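Local coordinates for protein Cas13d (uncultured Ruminococcus sp, PDB 6IV9) that binds CRISPR RNA and, through two HEPN domains, carries out crRNA maturation and target RNA cleavage, at residues K378-M383 / K402-M407; K394-V399 / N460-M465; F412-R417 / W451-N456. The protein carries 2 engineered substitutions. All blocks are in the same frame, centred on the assembly; numbering follows the deposited sequence.

How the contacts relate
Three contacts tie helices 376-386, 400-418 and 436-464, and the loop 394-399 that leads into helix 400-418, together in one all-helical region. Helix 400-418 serves contacts 1 and 3, while helix 436-464 serves contacts 2 and 3. Contacts 1 and 2, centres about 12 Å apart, share an apolar seam, with Leu406 CD1 3.5 Å from Met465 CE. Contacts 1 and 3 are about 11 Å apart between centres and meet where Leu379 packs on Tyr415 and Met383 on Trp451 and Phe454. Both contact 1 and contact 2 reach C45 of the bound RNA, chain B; contact 3 stands back, its nearest atom about 10 Å from the nucleic acid.

Contact 1 of 3, residues K378-M383 / K402-M407; sequences KLREKM and KMYKLM. With nucleotides of chain B.
Arg380 and Tyr404 form a stacked cation-pi pair that joins helix 376-386 to helix 400-418, two neighbours in an all-helical region beside the bound RNA. The guanidinium lies almost flat on the tyrosine ring, with the planes 19° apart, but it is shifted off the centre: NH1 of Arg380 comes closest, 3.3 Å from Tyr404 CD2, and Arg380 CZ is 4.1 Å from the ring centroid. The arginine chain leaves its helix with CG anti to the backbone N (chi1 173°) and then folds at chi2 and chi3, a path that also lays CD over the same face as a CH-pi donor. Nearer the backbone, Arg380 CG rests 4.2 Å from Met407 CB. Arginine suits this place because one flat cation can lie against part of an aromatic face and still pair with an acid: its NE makes a salt bridge to Asp408, and Tyr404 OH is hydrogen-bonded to Arg400, which helps fix the ring. A leucine at Arg380 would probably leave Asp408 without its charged mate and take the flat cation from the Tyr404 face. Helix 400-418 also faces the nucleic acid. Lys402, bent at chi3 and chi4, has Asn340 as a second partner, and its NZ donates to OP2 of C45 in chain B at 2.7 Å.

Contact 2 of 3, residues K394-V399 / N460-M465; sequences KQYDSV and NIADHM. With nucleotides of chain B.
Val399 is turned with CG1 anti to its carbonyl carbon (chi1 -58°), which places CG2 between the backbone N and that carbonyl and divides the two methyls between protein and RNA. CG2 packs 3.7 Å from Met465 CB, while CG1 lies 3.5 Å from C6 of C45 in chain B. A branched valine suits a position that must fill two sides at once, here at the N-cap of helix 400-418. Met465 offers Val399 its CB; its chain then bends at chi2 and chi3, leading the thioether away from Val399. Tyr396 reaches across to the end region of helix 436-464 and the residue after it: its CE1 approaches Ala462 O obliquely at 3.8 Å, and its CD1 edge faces Met465 O at 4.2 Å. The small Ala462 lets the phenol come alongside, its CB 4.2 Å from Tyr396 OH, and Gln395 CG lies over one face of the ring. Within segment 460-465, His464 ND1 donates to Asn460 O at 2.9 Å in an almost straight bond (175°) that lies in the imidazole plane and holds the ring's rotation. Beside Val399, the O2' of C45 in chain B donates to Ser398 O at 2.6 Å. Apolar packing of Val399 on Met465 thus joins the loop 394-399 to the chain leaving helix 436-464, while a backbone carbonyl accepts a bond from the 2'-hydroxyl, a group DNA lacks, consistent with a contact suited to RNA.

Contact 3 of 3, residues F412-R417 / W451-N456; sequences FCNYYR and WGKFRN
Lys453 is the first residue of segment 451-456 to touch helix 400-418, and it meets Asn414, the two side chains coming from opposite directions. Extended from the backbone with CG anti to the N and bent only at chi3, the lysine brings NZ to Asn414 OD1 in a 3.1 Å hydrogen bond. The donor stands 17° out of the carbonyl plane, with a C=O...N angle of 126°. A long, flexible lysine suits this exposed border, since it can span the distance to a helix whose nearest CA pair, Asn414 and Phe454, is 10.0 Å apart. Its CG also lies over one face of the next ring, 3.7 Å above the plane of Phe454. That phenylalanine follows deeper in the interface and presents its edge: Phe454 CZ is 3.9 Å from Asn414 CB, and the ring stands at 88° to the asparagine amide. Asn414 therefore has two characters, with its CB against an aromatic edge and its OD1 accepting one hydrogen bond from the ammonium, while its ND2 sits 3.5 Å above the centre of the Tyr415 ring. Tyr415 is anchored in turn by a hydrogen bond between its OH and Glu446. The arrangement is one of helix packing in an alpha-helical domain: the edge of a buried aromatic packs against Asn414 between helices 400-418 and 436-464, and a lysine-asparagine hydrogen bond joins the two helices at the more exposed side.

Contact 1 of 3, residues K378-M383 / K402-M407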
loop_
_atom_site.group_PDB
_atom_site.type_symbol
_atom_site.label_atom_id
_atom_site.label_comp_id
_atom_site.label_asym_id
_atom_site.label_seq_id
_atom_site.Cartn_x
_atom_site.Cartn_y
_atom_site.Cartn_z
ATOM N N LYS A 378 7.536 -16.857 10.064
ATOM C CA LYS A 378 9.012 -16.933 10.116
ATOM C C LYS A 378 9.440 -18.128 10.967
ATOM O O LYS A 378 10.398 -18.771 10.607
ATOM C CB LYS A 378 9.607 -15.614 10.596
ATOM C CG LYS A 378 11.085 -15.445 10.311
ATOM C CD LYS A 378 11.695 -14.301 11.047
ATOM C CE LYS A 378 12.147 -13.187 10.141
ATOM N NZ LYS A 378 13.117 -13.672 9.132
ATOM N N LEU A 379 8.756 -18.371 12.078
ATOM C CA LEU A 379 9.105 -19.521 12.940
ATOM C C LEU A 379 8.887 -20.816 12.155
ATOM O O LEU A 379 9.778 -21.643 12.152
ATOM C CB LEU A 379 8.220 -19.500 14.182
ATOM C CG LEU A 379 8.572 -18.438 15.211
ATOM C CD1 LEU A 379 7.484 -18.333 16.249
ATOM C CD2 LEU A 379 9.907 -18.736 15.861
ATOM N N ARG A 380 7.750 -20.934 11.483
ATOM C CA ARG A 380 7.460 -22.150 10.692
ATOM C C ARG A 380 8.506 -22.286 9.583
ATOM O O ARG A 380 8.981 -23.381 9.367
ATOM C CB ARG A 380 6.047 -22.086 10.116
ATOM C CG ARG A 380 5.725 -23.209 9.150
ATOM C CD ARG A 380 5.735 -22.736 7.724
ATOM N NE ARG A 380 4.671 -21.777 7.537
ATOM C CZ ARG A 380 4.579 -20.954 6.516
ATOM N NH1 ARG A 380 5.521 -20.946 5.598
ATOM N NH2 ARG A 380 3.542 -20.150 6.410
ATOM N N GLU A 381 8.852 -21.187 8.926
ATOM C CA GLU A 381 9.856 -21.248 7.840
ATOM C C GLU A 381 11.205 -21.725 8.394
ATOM O O GLU A 381 11.845 -22.494 7.733
ATOM C CB GLU A 381 10.000 -19.889 7.168
ATOM C CG GLU A 381 8.906 -19.582 6.178
ATOM C CD GLU A 381 8.977 -18.170 5.623
ATOM O OE1 GLU A 381 8.385 -17.931 4.575
ATOM O OE2 GLU A 381 9.624 -17.314 6.246
ATOM N N LYS A 382 11.623 -21.230 9.548
ATOM C CA LYS A 382 12.901 -21.674 10.142
ATOM C C LYS A 382 12.813 -23.157 10.509
ATOM O O LYS A 382 13.798 -23.847 10.333
ATOM C CB LYS A 382 13.287 -20.796 11.330
ATOM C CG LYS A 382 13.498 -19.326 10.999
ATOM C CD LYS A 382 14.853 -18.794 11.401
ATOM C CE LYS A 382 15.272 -17.539 10.666
ATOM N NZ LYS A 382 16.597 -17.676 10.024
ATOM N N MET A 383 11.674 -23.605 11.023
ATOM C CA MET A 383 11.534 -25.026 11.411
ATOM C C MET A 383 11.698 -25.893 10.169
ATOM O O MET A 383 12.386 -26.891 10.242
ATOM C CB MET A 383 10.161 -25.308 12.026
ATOM C CG MET A 383 9.992 -24.793 13.424
ATOM S SD MET A 383 8.284 -24.683 13.941
ATOM C CE MET A 383 7.977 -26.353 14.495
ATOM N N LYS A 402 -2.494 -25.489 2.338
ATOM C CA LYS A 402 -3.259 -26.168 3.407
ATOM C C LYS A 402 -2.286 -26.647 4.484
ATOM O O LYS A 402 -2.560 -26.449 5.637
ATOM C CB LYS A 402 -4.113 -27.301 2.836
ATOM C CG LYS A 402 -4.843 -28.128 3.877
ATOM C CD LYS A 402 -5.757 -29.169 3.312
ATOM C CE LYS A 402 -6.917 -28.598 2.536
ATOM N NZ LYS A 402 -7.827 -27.796 3.379
ATOM N N MET A 403 -1.155 -27.203 4.074
ATOM C CA MET A 403 -0.175 -27.751 5.032
ATOM C C MET A 403 0.348 -26.634 5.931
ATOM O O MET A 403 0.445 -26.855 7.119
ATOM C CB MET A 403 0.991 -28.396 4.287
ATOM C CG MET A 403 1.950 -29.138 5.177
ATOM S SD MET A 403 3.082 -30.198 4.245
ATOM C CE MET A 403 3.862 -28.989 3.194
ATOM N N TYR A 404 0.661 -25.482 5.351
ATOM C CA TYR A 404 1.174 -24.325 6.123
ATOM C C TYR A 404 0.122 -23.793 7.091
ATOM O O TYR A 404 0.518 -23.371 8.149
ATOM C CB TYR A 404 1.779 -23.268 5.206
ATOM C CG TYR A 404 3.069 -23.712 4.576
ATOM C CD1 TYR A 404 3.632 -24.926 4.906
ATOM C CD2 TYR A 404 3.711 -22.936 3.630
ATOM C CE1 TYR A 404 4.804 -25.361 4.321
ATOM C CE2 TYR A 404 4.891 -23.350 3.044
ATOM C CZ TYR A 404 5.437 -24.568 3.390
ATOM O OH TYR A 404 6.583 -24.997 2.811
ATOM N N LYS A 405 -1.148 -23.784 6.695
ATOM C CA LYS A 405 -2.210 -23.281 7.598
ATOM C C LYS A 405 -2.262 -24.180 8.834
ATOM O O LYS A 405 -2.312 -23.678 9.928
ATOM C CB LYS A 405 -3.567 -23.302 6.895
ATOM C CG LYS A 405 -3.893 -22.093 6.040
ATOM C CD LYS A 405 -5.301 -22.063 5.539
ATOM C CE LYS A 405 -5.718 -20.726 4.979
ATOM N NZ LYS A 405 -5.012 -20.402 3.721
ATOM N N LEU A 406 -2.213 -25.487 8.624
ATOM C CA LEU A 406 -2.263 -26.427 9.763
ATOM C C LEU A 406 -1.048 -26.220 10.664
ATOM O O LEU A 406 -1.230 -26.152 11.848
ATOM C CB LEU A 406 -2.312 -27.850 9.205
ATOM C CG LEU A 406 -3.615 -28.188 8.498
ATOM C CD1 LEU A 406 -3.483 -29.426 7.641
ATOM C CD2 LEU A 406 -4.740 -28.330 9.495
ATOM N N MET A 407 0.139 -26.104 10.090
ATOM C CA MET A 407 1.368 -25.904 10.889
ATOM C C MET A 407 1.308 -24.562 11.622
ATOM O O MET A 407 1.563 -24.536 12.800
ATOM C CB MET A 407 2.596 -25.944 9.982
ATOM C CG MET A 407 2.840 -27.294 9.348
ATOM S SD MET A 407 4.195 -27.306 8.171
ATOM C CE MET A 407 4.447 -29.063 7.953
ATOM P P C B 45 -10.466 -28.084 0.776
ATOM O OP1 C B 45 -11.166 -29.272 0.194
ATOM O OP2 C B 45 -10.311 -28.067 2.260
ATOM O "O5'" C B 45 -8.992 -27.959 0.202
ATOM C "C5'" C B 45 -8.778 -28.031 -1.206
ATOM C "C4'" C B 45 -7.301 -28.153 -1.440
ATOM O "O4'" C B 45 -6.881 -29.514 -1.166
ATOM C "C3'" C B 45 -6.824 -27.941 -2.868
ATOM O "O3'" C B 45 -6.660 -26.571 -3.157
ATOM C "C2'" C B 45 -5.445 -28.568 -2.806
ATOM O "O2'" C B 45 -4.441 -27.856 -2.138
ATOM C "C1'" C B 45 -5.714 -29.790 -1.934
ATOM N N1 C B 45 -5.854 -30.995 -2.781
ATOM C C2 C B 45 -7.099 -31.564 -3.043
ATOM O O2 C B 45 -8.100 -31.106 -2.481
ATOM N N3 C B 45 -7.170 -32.638 -3.866
ATOM C C4 C B 45 -6.064 -33.109 -4.447
ATOM N N4 C B 45 -6.177 -34.166 -5.249
ATOM C C5 C B 45 -4.790 -32.518 -4.229
ATOM C C6 C B 45 -4.729 -31.478 -3.398
ATOM P P A B 44 -9.096 -22.324 2.950
ATOM O OP1 A B 44 -8.311 -23.149 3.887
ATOM O OP2 A B 44 -8.321 -21.539 1.934
ATOM O "O5'" A B 44 -10.262 -23.037 2.117
ATOM C "C5'" A B 44 -11.040 -24.102 2.768
ATOM C "C4'" A B 44 -11.751 -24.958 1.748
ATOM O "O4'" A B 44 -12.758 -24.189 1.038
ATOM C "C3'" A B 44 -10.810 -25.502 0.668
ATOM O "O3'" A B 44 -11.217 -26.811 0.248
ATOM C "C2'" A B 44 -10.969 -24.479 -0.436
ATOM O "O2'" A B 44 -10.715 -24.980 -1.721
ATOM C "C1'" A B 44 -12.449 -24.177 -0.345
ATOM N N9 A B 44 -12.787 -22.860 -0.857
ATOM C C8 A B 44 -12.161 -21.646 -0.660
ATOM N N7 A B 44 -12.772 -20.639 -1.232
ATOM C C5 A B 44 -13.877 -21.225 -1.836
ATOM C C6 A B 44 -14.930 -20.692 -2.580
ATOM N N6 A B 44 -15.032 -19.397 -2.878
ATOM N N1 A B 44 -15.879 -21.545 -3.036
ATOM C C2 A B 44 -15.776 -22.844 -2.727
ATOM N N3 A B 44 -14.834 -23.464 -2.019
ATOM C C4 A B 44 -13.903 -22.588 -1.602
#

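Contact 2 of 3, residues K394-V399 / N460-M465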
loop_
_atom_site.group_PDB
_atom_site.type_symbol
_atom_site.label_atom_id
_atom_site.label_comp_id
_atom_site.label_asym_id
_atom_site.label_seq_id
_atom_site.Cartn_x
_atom_site.Cartn_y
_atom_site.Cartn_z
ATOM N N LYS A 394 8.816 -31.174 -3.703
ATOM C CA LYS A 394 7.953 -30.938 -4.882
ATOM C C LYS A 394 6.610 -31.640 -4.729
ATOM O O LYS A 394 5.633 -31.101 -5.205
ATOM C CB LYS A 394 8.606 -31.579 -6.108
ATOM C CG LYS A 394 9.470 -30.657 -6.945
ATOM C CD LYS A 394 9.723 -31.199 -8.330
ATOM C CE LYS A 394 8.740 -30.659 -9.347
ATOM N NZ LYS A 394 8.598 -31.545 -10.529
ATOM N N GLN A 395 6.575 -32.784 -4.061
ATOM C CA GLN A 395 5.317 -33.560 -3.931
ATOM C C GLN A 395 4.258 -32.793 -3.139
ATOM O O GLN A 395 3.087 -33.106 -3.285
ATOM C CB GLN A 395 5.551 -34.944 -3.329
ATOM C CG GLN A 395 6.237 -34.953 -1.981
ATOM C CD GLN A 395 6.105 -36.300 -1.314
ATOM O OE1 GLN A 395 5.065 -36.942 -1.369
ATOM N NE2 GLN A 395 7.159 -36.733 -0.651
ATOM N N TYR A 396 4.672 -31.841 -2.319
ATOM C CA TYR A 396 3.705 -31.099 -1.474
ATOM C C TYR A 396 3.275 -29.775 -2.107
ATOM O O TYR A 396 2.549 -29.052 -1.466
ATOM C CB TYR A 396 4.331 -30.861 -0.108
ATOM C CG TYR A 396 4.613 -32.131 0.638
ATOM C CD1 TYR A 396 3.587 -32.901 1.139
ATOM C CD2 TYR A 396 5.903 -32.561 0.835
ATOM C CE1 TYR A 396 3.832 -34.069 1.826
ATOM C CE2 TYR A 396 6.169 -33.731 1.512
ATOM C CZ TYR A 396 5.132 -34.486 2.009
ATOM O OH TYR A 396 5.392 -35.628 2.690
ATOM N N ASP A 397 3.680 -29.499 -3.335
ATOM C CA ASP A 397 3.363 -28.182 -3.931
ATOM C C ASP A 397 1.854 -27.977 -4.036
ATOM O O ASP A 397 1.408 -26.906 -3.699
ATOM C CB ASP A 397 4.005 -28.017 -5.304
ATOM C CG ASP A 397 5.472 -27.638 -5.270
ATOM O OD1 ASP A 397 6.073 -27.697 -4.196
ATOM O OD2 ASP A 397 5.995 -27.291 -6.326
ATOM N N SER A 398 1.104 -28.982 -4.469
ATOM C CA SER A 398 -0.362 -28.822 -4.634
ATOM C C SER A 398 -1.072 -28.585 -3.297
ATOM O O SER A 398 -2.127 -28.012 -3.326
ATOM C CB SER A 398 -0.981 -29.948 -5.411
ATOM O OG SER A 398 -0.746 -31.185 -4.786
ATOM N N VAL A 399 -0.525 -29.072 -2.192
ATOM C CA VAL A 399 -1.205 -28.944 -0.871
ATOM C C VAL A 399 -0.447 -28.013 0.075
ATOM O O VAL A 399 -0.826 -27.957 1.224
ATOM C CB VAL A 399 -1.343 -30.328 -0.222
ATOM C CG1 VAL A 399 -2.106 -31.292 -1.104
ATOM C CG2 VAL A 399 0.015 -30.889 0.118
ATOM N N ASN A 460 2.649 -35.738 11.218
ATOM C CA ASN A 460 1.253 -36.216 11.098
ATOM C C ASN A 460 0.530 -35.389 10.034
ATOM O O ASN A 460 -0.171 -35.961 9.212
ATOM C CB ASN A 460 0.521 -36.072 12.428
ATOM C CG ASN A 460 -0.834 -36.738 12.401
ATOM O OD1 ASN A 460 -1.008 -37.747 11.744
ATOM N ND2 ASN A 460 -1.801 -36.174 13.094
ATOM N N ILE A 461 0.718 -34.074 10.059
ATOM C CA ILE A 461 0.034 -33.207 9.068
ATOM C C ILE A 461 0.500 -33.599 7.671
ATOM O O ILE A 461 -0.338 -33.778 6.827
ATOM C CB ILE A 461 0.383 -31.732 9.322
ATOM C CG1 ILE A 461 -0.338 -31.147 10.531
ATOM C CG2 ILE A 461 0.128 -30.921 8.070
ATOM C CD1 ILE A 461 0.252 -29.870 11.012
ATOM N N ALA A 462 1.804 -33.766 7.488
ATOM C CA ALA A 462 2.397 -34.103 6.173
ATOM C C ALA A 462 1.838 -35.436 5.668
ATOM O O ALA A 462 1.616 -35.552 4.486
ATOM C CB ALA A 462 3.891 -34.131 6.269
ATOM N N ASP A 463 1.603 -36.381 6.570
ATOM C CA ASP A 463 1.028 -37.718 6.261
ATOM C C ASP A 463 -0.402 -37.574 5.734
ATOM O O ASP A 463 -0.855 -38.455 5.034
ATOM C CB ASP A 463 1.046 -38.631 7.483
ATOM C CG ASP A 463 2.416 -39.171 7.837
ATOM O OD1 ASP A 463 3.343 -38.990 7.046
ATOM O OD2 ASP A 463 2.533 -39.770 8.899
ATOM N N HIS A 464 -1.110 -36.529 6.137
ATOM C CA HIS A 464 -2.511 -36.375 5.676
ATOM C C HIS A 464 -2.595 -35.429 4.488
ATOM O O HIS A 464 -3.680 -35.265 3.974
ATOM C CB HIS A 464 -3.384 -35.822 6.795
ATOM C CG HIS A 464 -3.712 -36.799 7.864
ATOM N ND1 HIS A 464 -2.836 -37.128 8.841
ATOM C CD2 HIS A 464 -4.827 -37.497 8.113
ATOM C CE1 HIS A 464 -3.388 -37.990 9.648
ATOM N NE2 HIS A 464 -4.603 -38.224 9.231
ATOM N N MET A 465 -1.473 -34.840 4.101
ATOM C CA MET A 465 -1.492 -33.846 3.006
ATOM C C MET A 465 -1.384 -34.529 1.642
ATOM O O MET A 465 -0.360 -34.439 1.006
ATOM C CB MET A 465 -0.427 -32.769 3.217
ATOM C CG MET A 465 -0.755 -31.856 4.381
ATOM S SD MET A 465 -2.263 -30.899 4.140
ATOM C CE MET A 465 -3.452 -31.805 5.111
ATOM P P C B 45 -10.466 -28.084 0.776
ATOM O OP1 C B 45 -11.166 -29.272 0.194
ATOM O OP2 C B 45 -10.311 -28.067 2.260
ATOM O "O5'" C B 45 -8.992 -27.959 0.202
ATOM C "C5'" C B 45 -8.778 -28.031 -1.206
ATOM C "C4'" C B 45 -7.301 -28.153 -1.440
ATOM O "O4'" C B 45 -6.881 -29.514 -1.166
ATOM C "C3'" C B 45 -6.824 -27.941 -2.868
ATOM O "O3'" C B 45 -6.660 -26.571 -3.157
ATOM C "C2'" C B 45 -5.445 -28.568 -2.806
ATOM O "O2'" C B 45 -4.441 -27.856 -2.138
ATOM C "C1'" C B 45 -5.714 -29.790 -1.934
ATOM N N1 C B 45 -5.854 -30.995 -2.781
ATOM C C2 C B 45 -7.099 -31.564 -3.043
ATOM O O2 C B 45 -8.100 -31.106 -2.481
ATOM N N3 C B 45 -7.170 -32.638 -3.866
ATOM C C4 C B 45 -6.064 -33.109 -4.447
ATOM N N4 C B 45 -6.177 -34.166 -5.249
ATOM C C5 C B 45 -4.790 -32.518 -4.229
ATOM C C6 C B 45 -4.729 -31.478 -3.398
ATOM P P A B 46 -7.082 -25.958 -4.535
ATOM O OP1 A B 46 -6.706 -24.526 -4.470
ATOM O OP2 A B 46 -8.398 -26.393 -4.913
ATOM O "O5'" A B 46 -6.152 -26.729 -5.577
ATOM C "C5'" A B 46 -4.773 -26.435 -5.626
ATOM C "C4'" A B 46 -4.112 -27.448 -6.506
ATOM O "O4'" A B 46 -4.325 -28.790 -5.969
ATOM C "C3'" A B 46 -4.663 -27.532 -7.920
ATOM O "O3'" A B 46 -4.176 -26.469 -8.744
ATOM C "C2'" A B 46 -4.198 -28.925 -8.338
ATOM O "O2'" A B 46 -2.832 -28.921 -8.607
ATOM C "C1'" A B 46 -4.391 -29.713 -7.045
ATOM N N9 A B 46 -5.685 -30.366 -7.024
ATOM C C8 A B 46 -6.866 -29.992 -6.435
ATOM N N7 A B 46 -7.851 -30.829 -6.657
ATOM C C5 A B 46 -7.291 -31.787 -7.492
ATOM C C6 A B 46 -7.828 -32.920 -8.116
ATOM N N6 A B 46 -9.090 -33.311 -7.956
ATOM N N1 A B 46 -7.007 -33.659 -8.900
ATOM C C2 A B 46 -5.735 -33.262 -9.045
ATOM N N3 A B 46 -5.119 -32.199 -8.518
ATOM C C4 A B 46 -5.966 -31.498 -7.747
#

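Contact 3 of 3, residues F412-R417 / W451-N456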
loop_
_atom_site.group_PDB
_atom_site.type_symbol
_atom_site.label_atom_id
_atom_site.label_comp_id
_atom_site.label_asym_id
_atom_site.label_seq_id
_atom_site.Cartn_x
_atom_site.Cartn_y
_atom_site.Cartn_z
ATOM N N PHE A 412 0.250 -20.989 16.399
ATOM C CA PHE A 412 -0.588 -19.874 16.888
ATOM C C PHE A 412 -1.227 -20.249 18.226
ATOM O O PHE A 412 -1.135 -19.505 19.167
ATOM C CB PHE A 412 -1.704 -19.639 15.876
ATOM C CG PHE A 412 -2.887 -18.849 16.367
ATOM C CD1 PHE A 412 -2.725 -17.633 16.998
ATOM C CD2 PHE A 412 -4.170 -19.307 16.159
ATOM C CE1 PHE A 412 -3.817 -16.912 17.434
ATOM C CE2 PHE A 412 -5.259 -18.580 16.591
ATOM C CZ PHE A 412 -5.079 -17.388 17.229
ATOM N N CYS A 413 -1.813 -21.432 18.301
ATOM C CA CYS A 413 -2.470 -21.897 19.546
ATOM C C CYS A 413 -1.441 -22.025 20.673
ATOM O O CYS A 413 -1.746 -21.710 21.796
ATOM C CB CYS A 413 -3.209 -23.199 19.289
ATOM S SG CYS A 413 -4.690 -22.954 18.286
ATOM N N ASN A 414 -0.236 -22.430 20.331
ATOM C CA ASN A 414 0.825 -22.611 21.339
ATOM C C ASN A 414 1.106 -21.289 22.043
ATOM O O ASN A 414 1.225 -21.299 23.247
ATOM C CB ASN A 414 2.120 -23.027 20.663
ATOM C CG ASN A 414 3.235 -23.229 21.654
ATOM O OD1 ASN A 414 3.196 -24.157 22.436
ATOM N ND2 ASN A 414 4.215 -22.356 21.629
ATOM N N TYR A 415 1.204 -20.198 21.290
ATOM C CA TYR A 415 1.542 -18.888 21.890
ATOM C C TYR A 415 0.319 -18.089 22.337
ATOM O O TYR A 415 0.468 -17.220 23.167
ATOM C CB TYR A 415 2.348 -18.093 20.874
ATOM C CG TYR A 415 3.727 -18.633 20.636
ATOM C CD1 TYR A 415 4.700 -18.523 21.602
ATOM C CD2 TYR A 415 4.059 -19.240 19.447
ATOM C CE1 TYR A 415 5.974 -19.000 21.393
ATOM C CE2 TYR A 415 5.329 -19.715 19.216
ATOM C CZ TYR A 415 6.286 -19.597 20.197
ATOM O OH TYR A 415 7.537 -20.047 19.989
ATOM N N TYR A 416 -0.821 -18.319 21.708
ATOM C CA TYR A 416 -2.049 -17.555 22.012
ATOM C C TYR A 416 -2.804 -18.121 23.211
ATOM O O TYR A 416 -3.484 -17.365 23.865
ATOM C CB TYR A 416 -2.963 -17.582 20.798
ATOM C CG TYR A 416 -4.153 -16.673 20.861
ATOM C CD1 TYR A 416 -4.006 -15.302 20.894
ATOM C CD2 TYR A 416 -5.428 -17.193 20.850
ATOM C CE1 TYR A 416 -5.102 -14.465 20.919
ATOM C CE2 TYR A 416 -6.534 -16.372 20.896
ATOM C CZ TYR A 416 -6.372 -15.003 20.919
ATOM O OH TYR A 416 -7.465 -14.202 20.950
ATOM N N ARG A 417 -2.729 -19.427 23.424
ATOM C CA ARG A 417 -3.504 -20.043 24.520
ATOM C C ARG A 417 -2.619 -20.836 25.484
ATOM O O ARG A 417 -2.635 -20.547 26.648
ATOM C CB ARG A 417 -4.557 -20.965 23.912
ATOM C CG ARG A 417 -5.775 -20.250 23.347
ATOM C CD ARG A 417 -6.608 -19.363 24.258
ATOM N NE ARG A 417 -8.004 -19.305 23.849
ATOM C CZ ARG A 417 -8.815 -20.360 23.816
ATOM N NH1 ARG A 417 -10.044 -20.248 23.354
ATOM N NH2 ARG A 417 -8.397 -21.530 24.247
ATOM N N TRP A 451 10.568 -27.355 17.247
ATOM C CA TRP A 451 10.681 -28.652 16.543
ATOM C C TRP A 451 10.580 -29.816 17.524
ATOM O O TRP A 451 9.890 -30.760 17.218
ATOM C CB TRP A 451 11.985 -28.737 15.775
ATOM C CG TRP A 451 12.025 -29.947 14.908
ATOM C CD1 TRP A 451 12.843 -31.022 15.038
ATOM C CD2 TRP A 451 11.207 -30.204 13.761
ATOM N NE1 TRP A 451 12.595 -31.921 14.047
ATOM C CE2 TRP A 451 11.599 -31.451 13.249
ATOM C CE3 TRP A 451 10.187 -29.506 13.116
ATOM C CZ2 TRP A 451 11.008 -32.012 12.126
ATOM C CZ3 TRP A 451 9.604 -30.061 12.007
ATOM C CH2 TRP A 451 10.005 -31.297 11.522
ATOM N N GLY A 452 11.222 -29.719 18.676
ATOM C CA GLY A 452 11.139 -30.825 19.639
ATOM C C GLY A 452 9.706 -31.021 20.063
ATOM O O GLY A 452 9.286 -32.147 20.273
ATOM N N LYS A 453 9.005 -29.921 20.278
ATOM C CA LYS A 453 7.585 -29.964 20.685
ATOM C C LYS A 453 6.622 -30.412 19.576
ATOM O O LYS A 453 5.696 -31.140 19.895
ATOM C CB LYS A 453 7.215 -28.591 21.232
ATOM C CG LYS A 453 5.815 -28.461 21.779
ATOM C CD LYS A 453 5.515 -27.041 22.126
ATOM C CE LYS A 453 5.298 -26.787 23.590
ATOM N NZ LYS A 453 5.658 -25.394 23.921
ATOM N N PHE A 454 6.805 -29.956 18.339
ATOM C CA PHE A 454 5.799 -30.216 17.276
ATOM C C PHE A 454 6.264 -31.151 16.161
ATOM O O PHE A 454 5.485 -31.323 15.234
ATOM C CB PHE A 454 5.356 -28.895 16.650
ATOM C CG PHE A 454 4.536 -28.049 17.579
ATOM C CD1 PHE A 454 3.211 -28.342 17.806
ATOM C CD2 PHE A 454 5.100 -26.992 18.253
ATOM C CE1 PHE A 454 2.458 -27.578 18.673
ATOM C CE2 PHE A 454 4.349 -26.228 19.119
ATOM C CZ PHE A 454 3.030 -26.520 19.322
ATOM N N ARG A 455 7.423 -31.779 16.292
ATOM C CA ARG A 455 7.931 -32.608 15.178
ATOM C C ARG A 455 6.911 -33.691 14.830
ATOM O O ARG A 455 6.599 -33.815 13.672
ATOM C CB ARG A 455 9.236 -33.275 15.616
ATOM C CG ARG A 455 9.636 -34.497 14.806
ATOM C CD ARG A 455 10.932 -35.119 15.293
ATOM N NE ARG A 455 11.915 -35.271 14.232
ATOM C CZ ARG A 455 13.191 -34.873 14.286
ATOM N NH1 ARG A 455 13.748 -34.539 15.437
ATOM N NH2 ARG A 455 13.911 -34.817 13.184
ATOM N N ASN A 456 6.395 -34.408 15.819
ATOM C CA ASN A 456 5.437 -35.502 15.528
ATOM C C ASN A 456 4.160 -34.929 14.914
ATOM O O ASN A 456 3.619 -35.547 14.011
ATOM C CB ASN A 456 5.177 -36.367 16.756
ATOM C CG ASN A 456 6.443 -36.961 17.328
ATOM O OD1 ASN A 456 7.390 -37.240 16.610
ATOM N ND2 ASN A 456 6.463 -37.157 18.628
#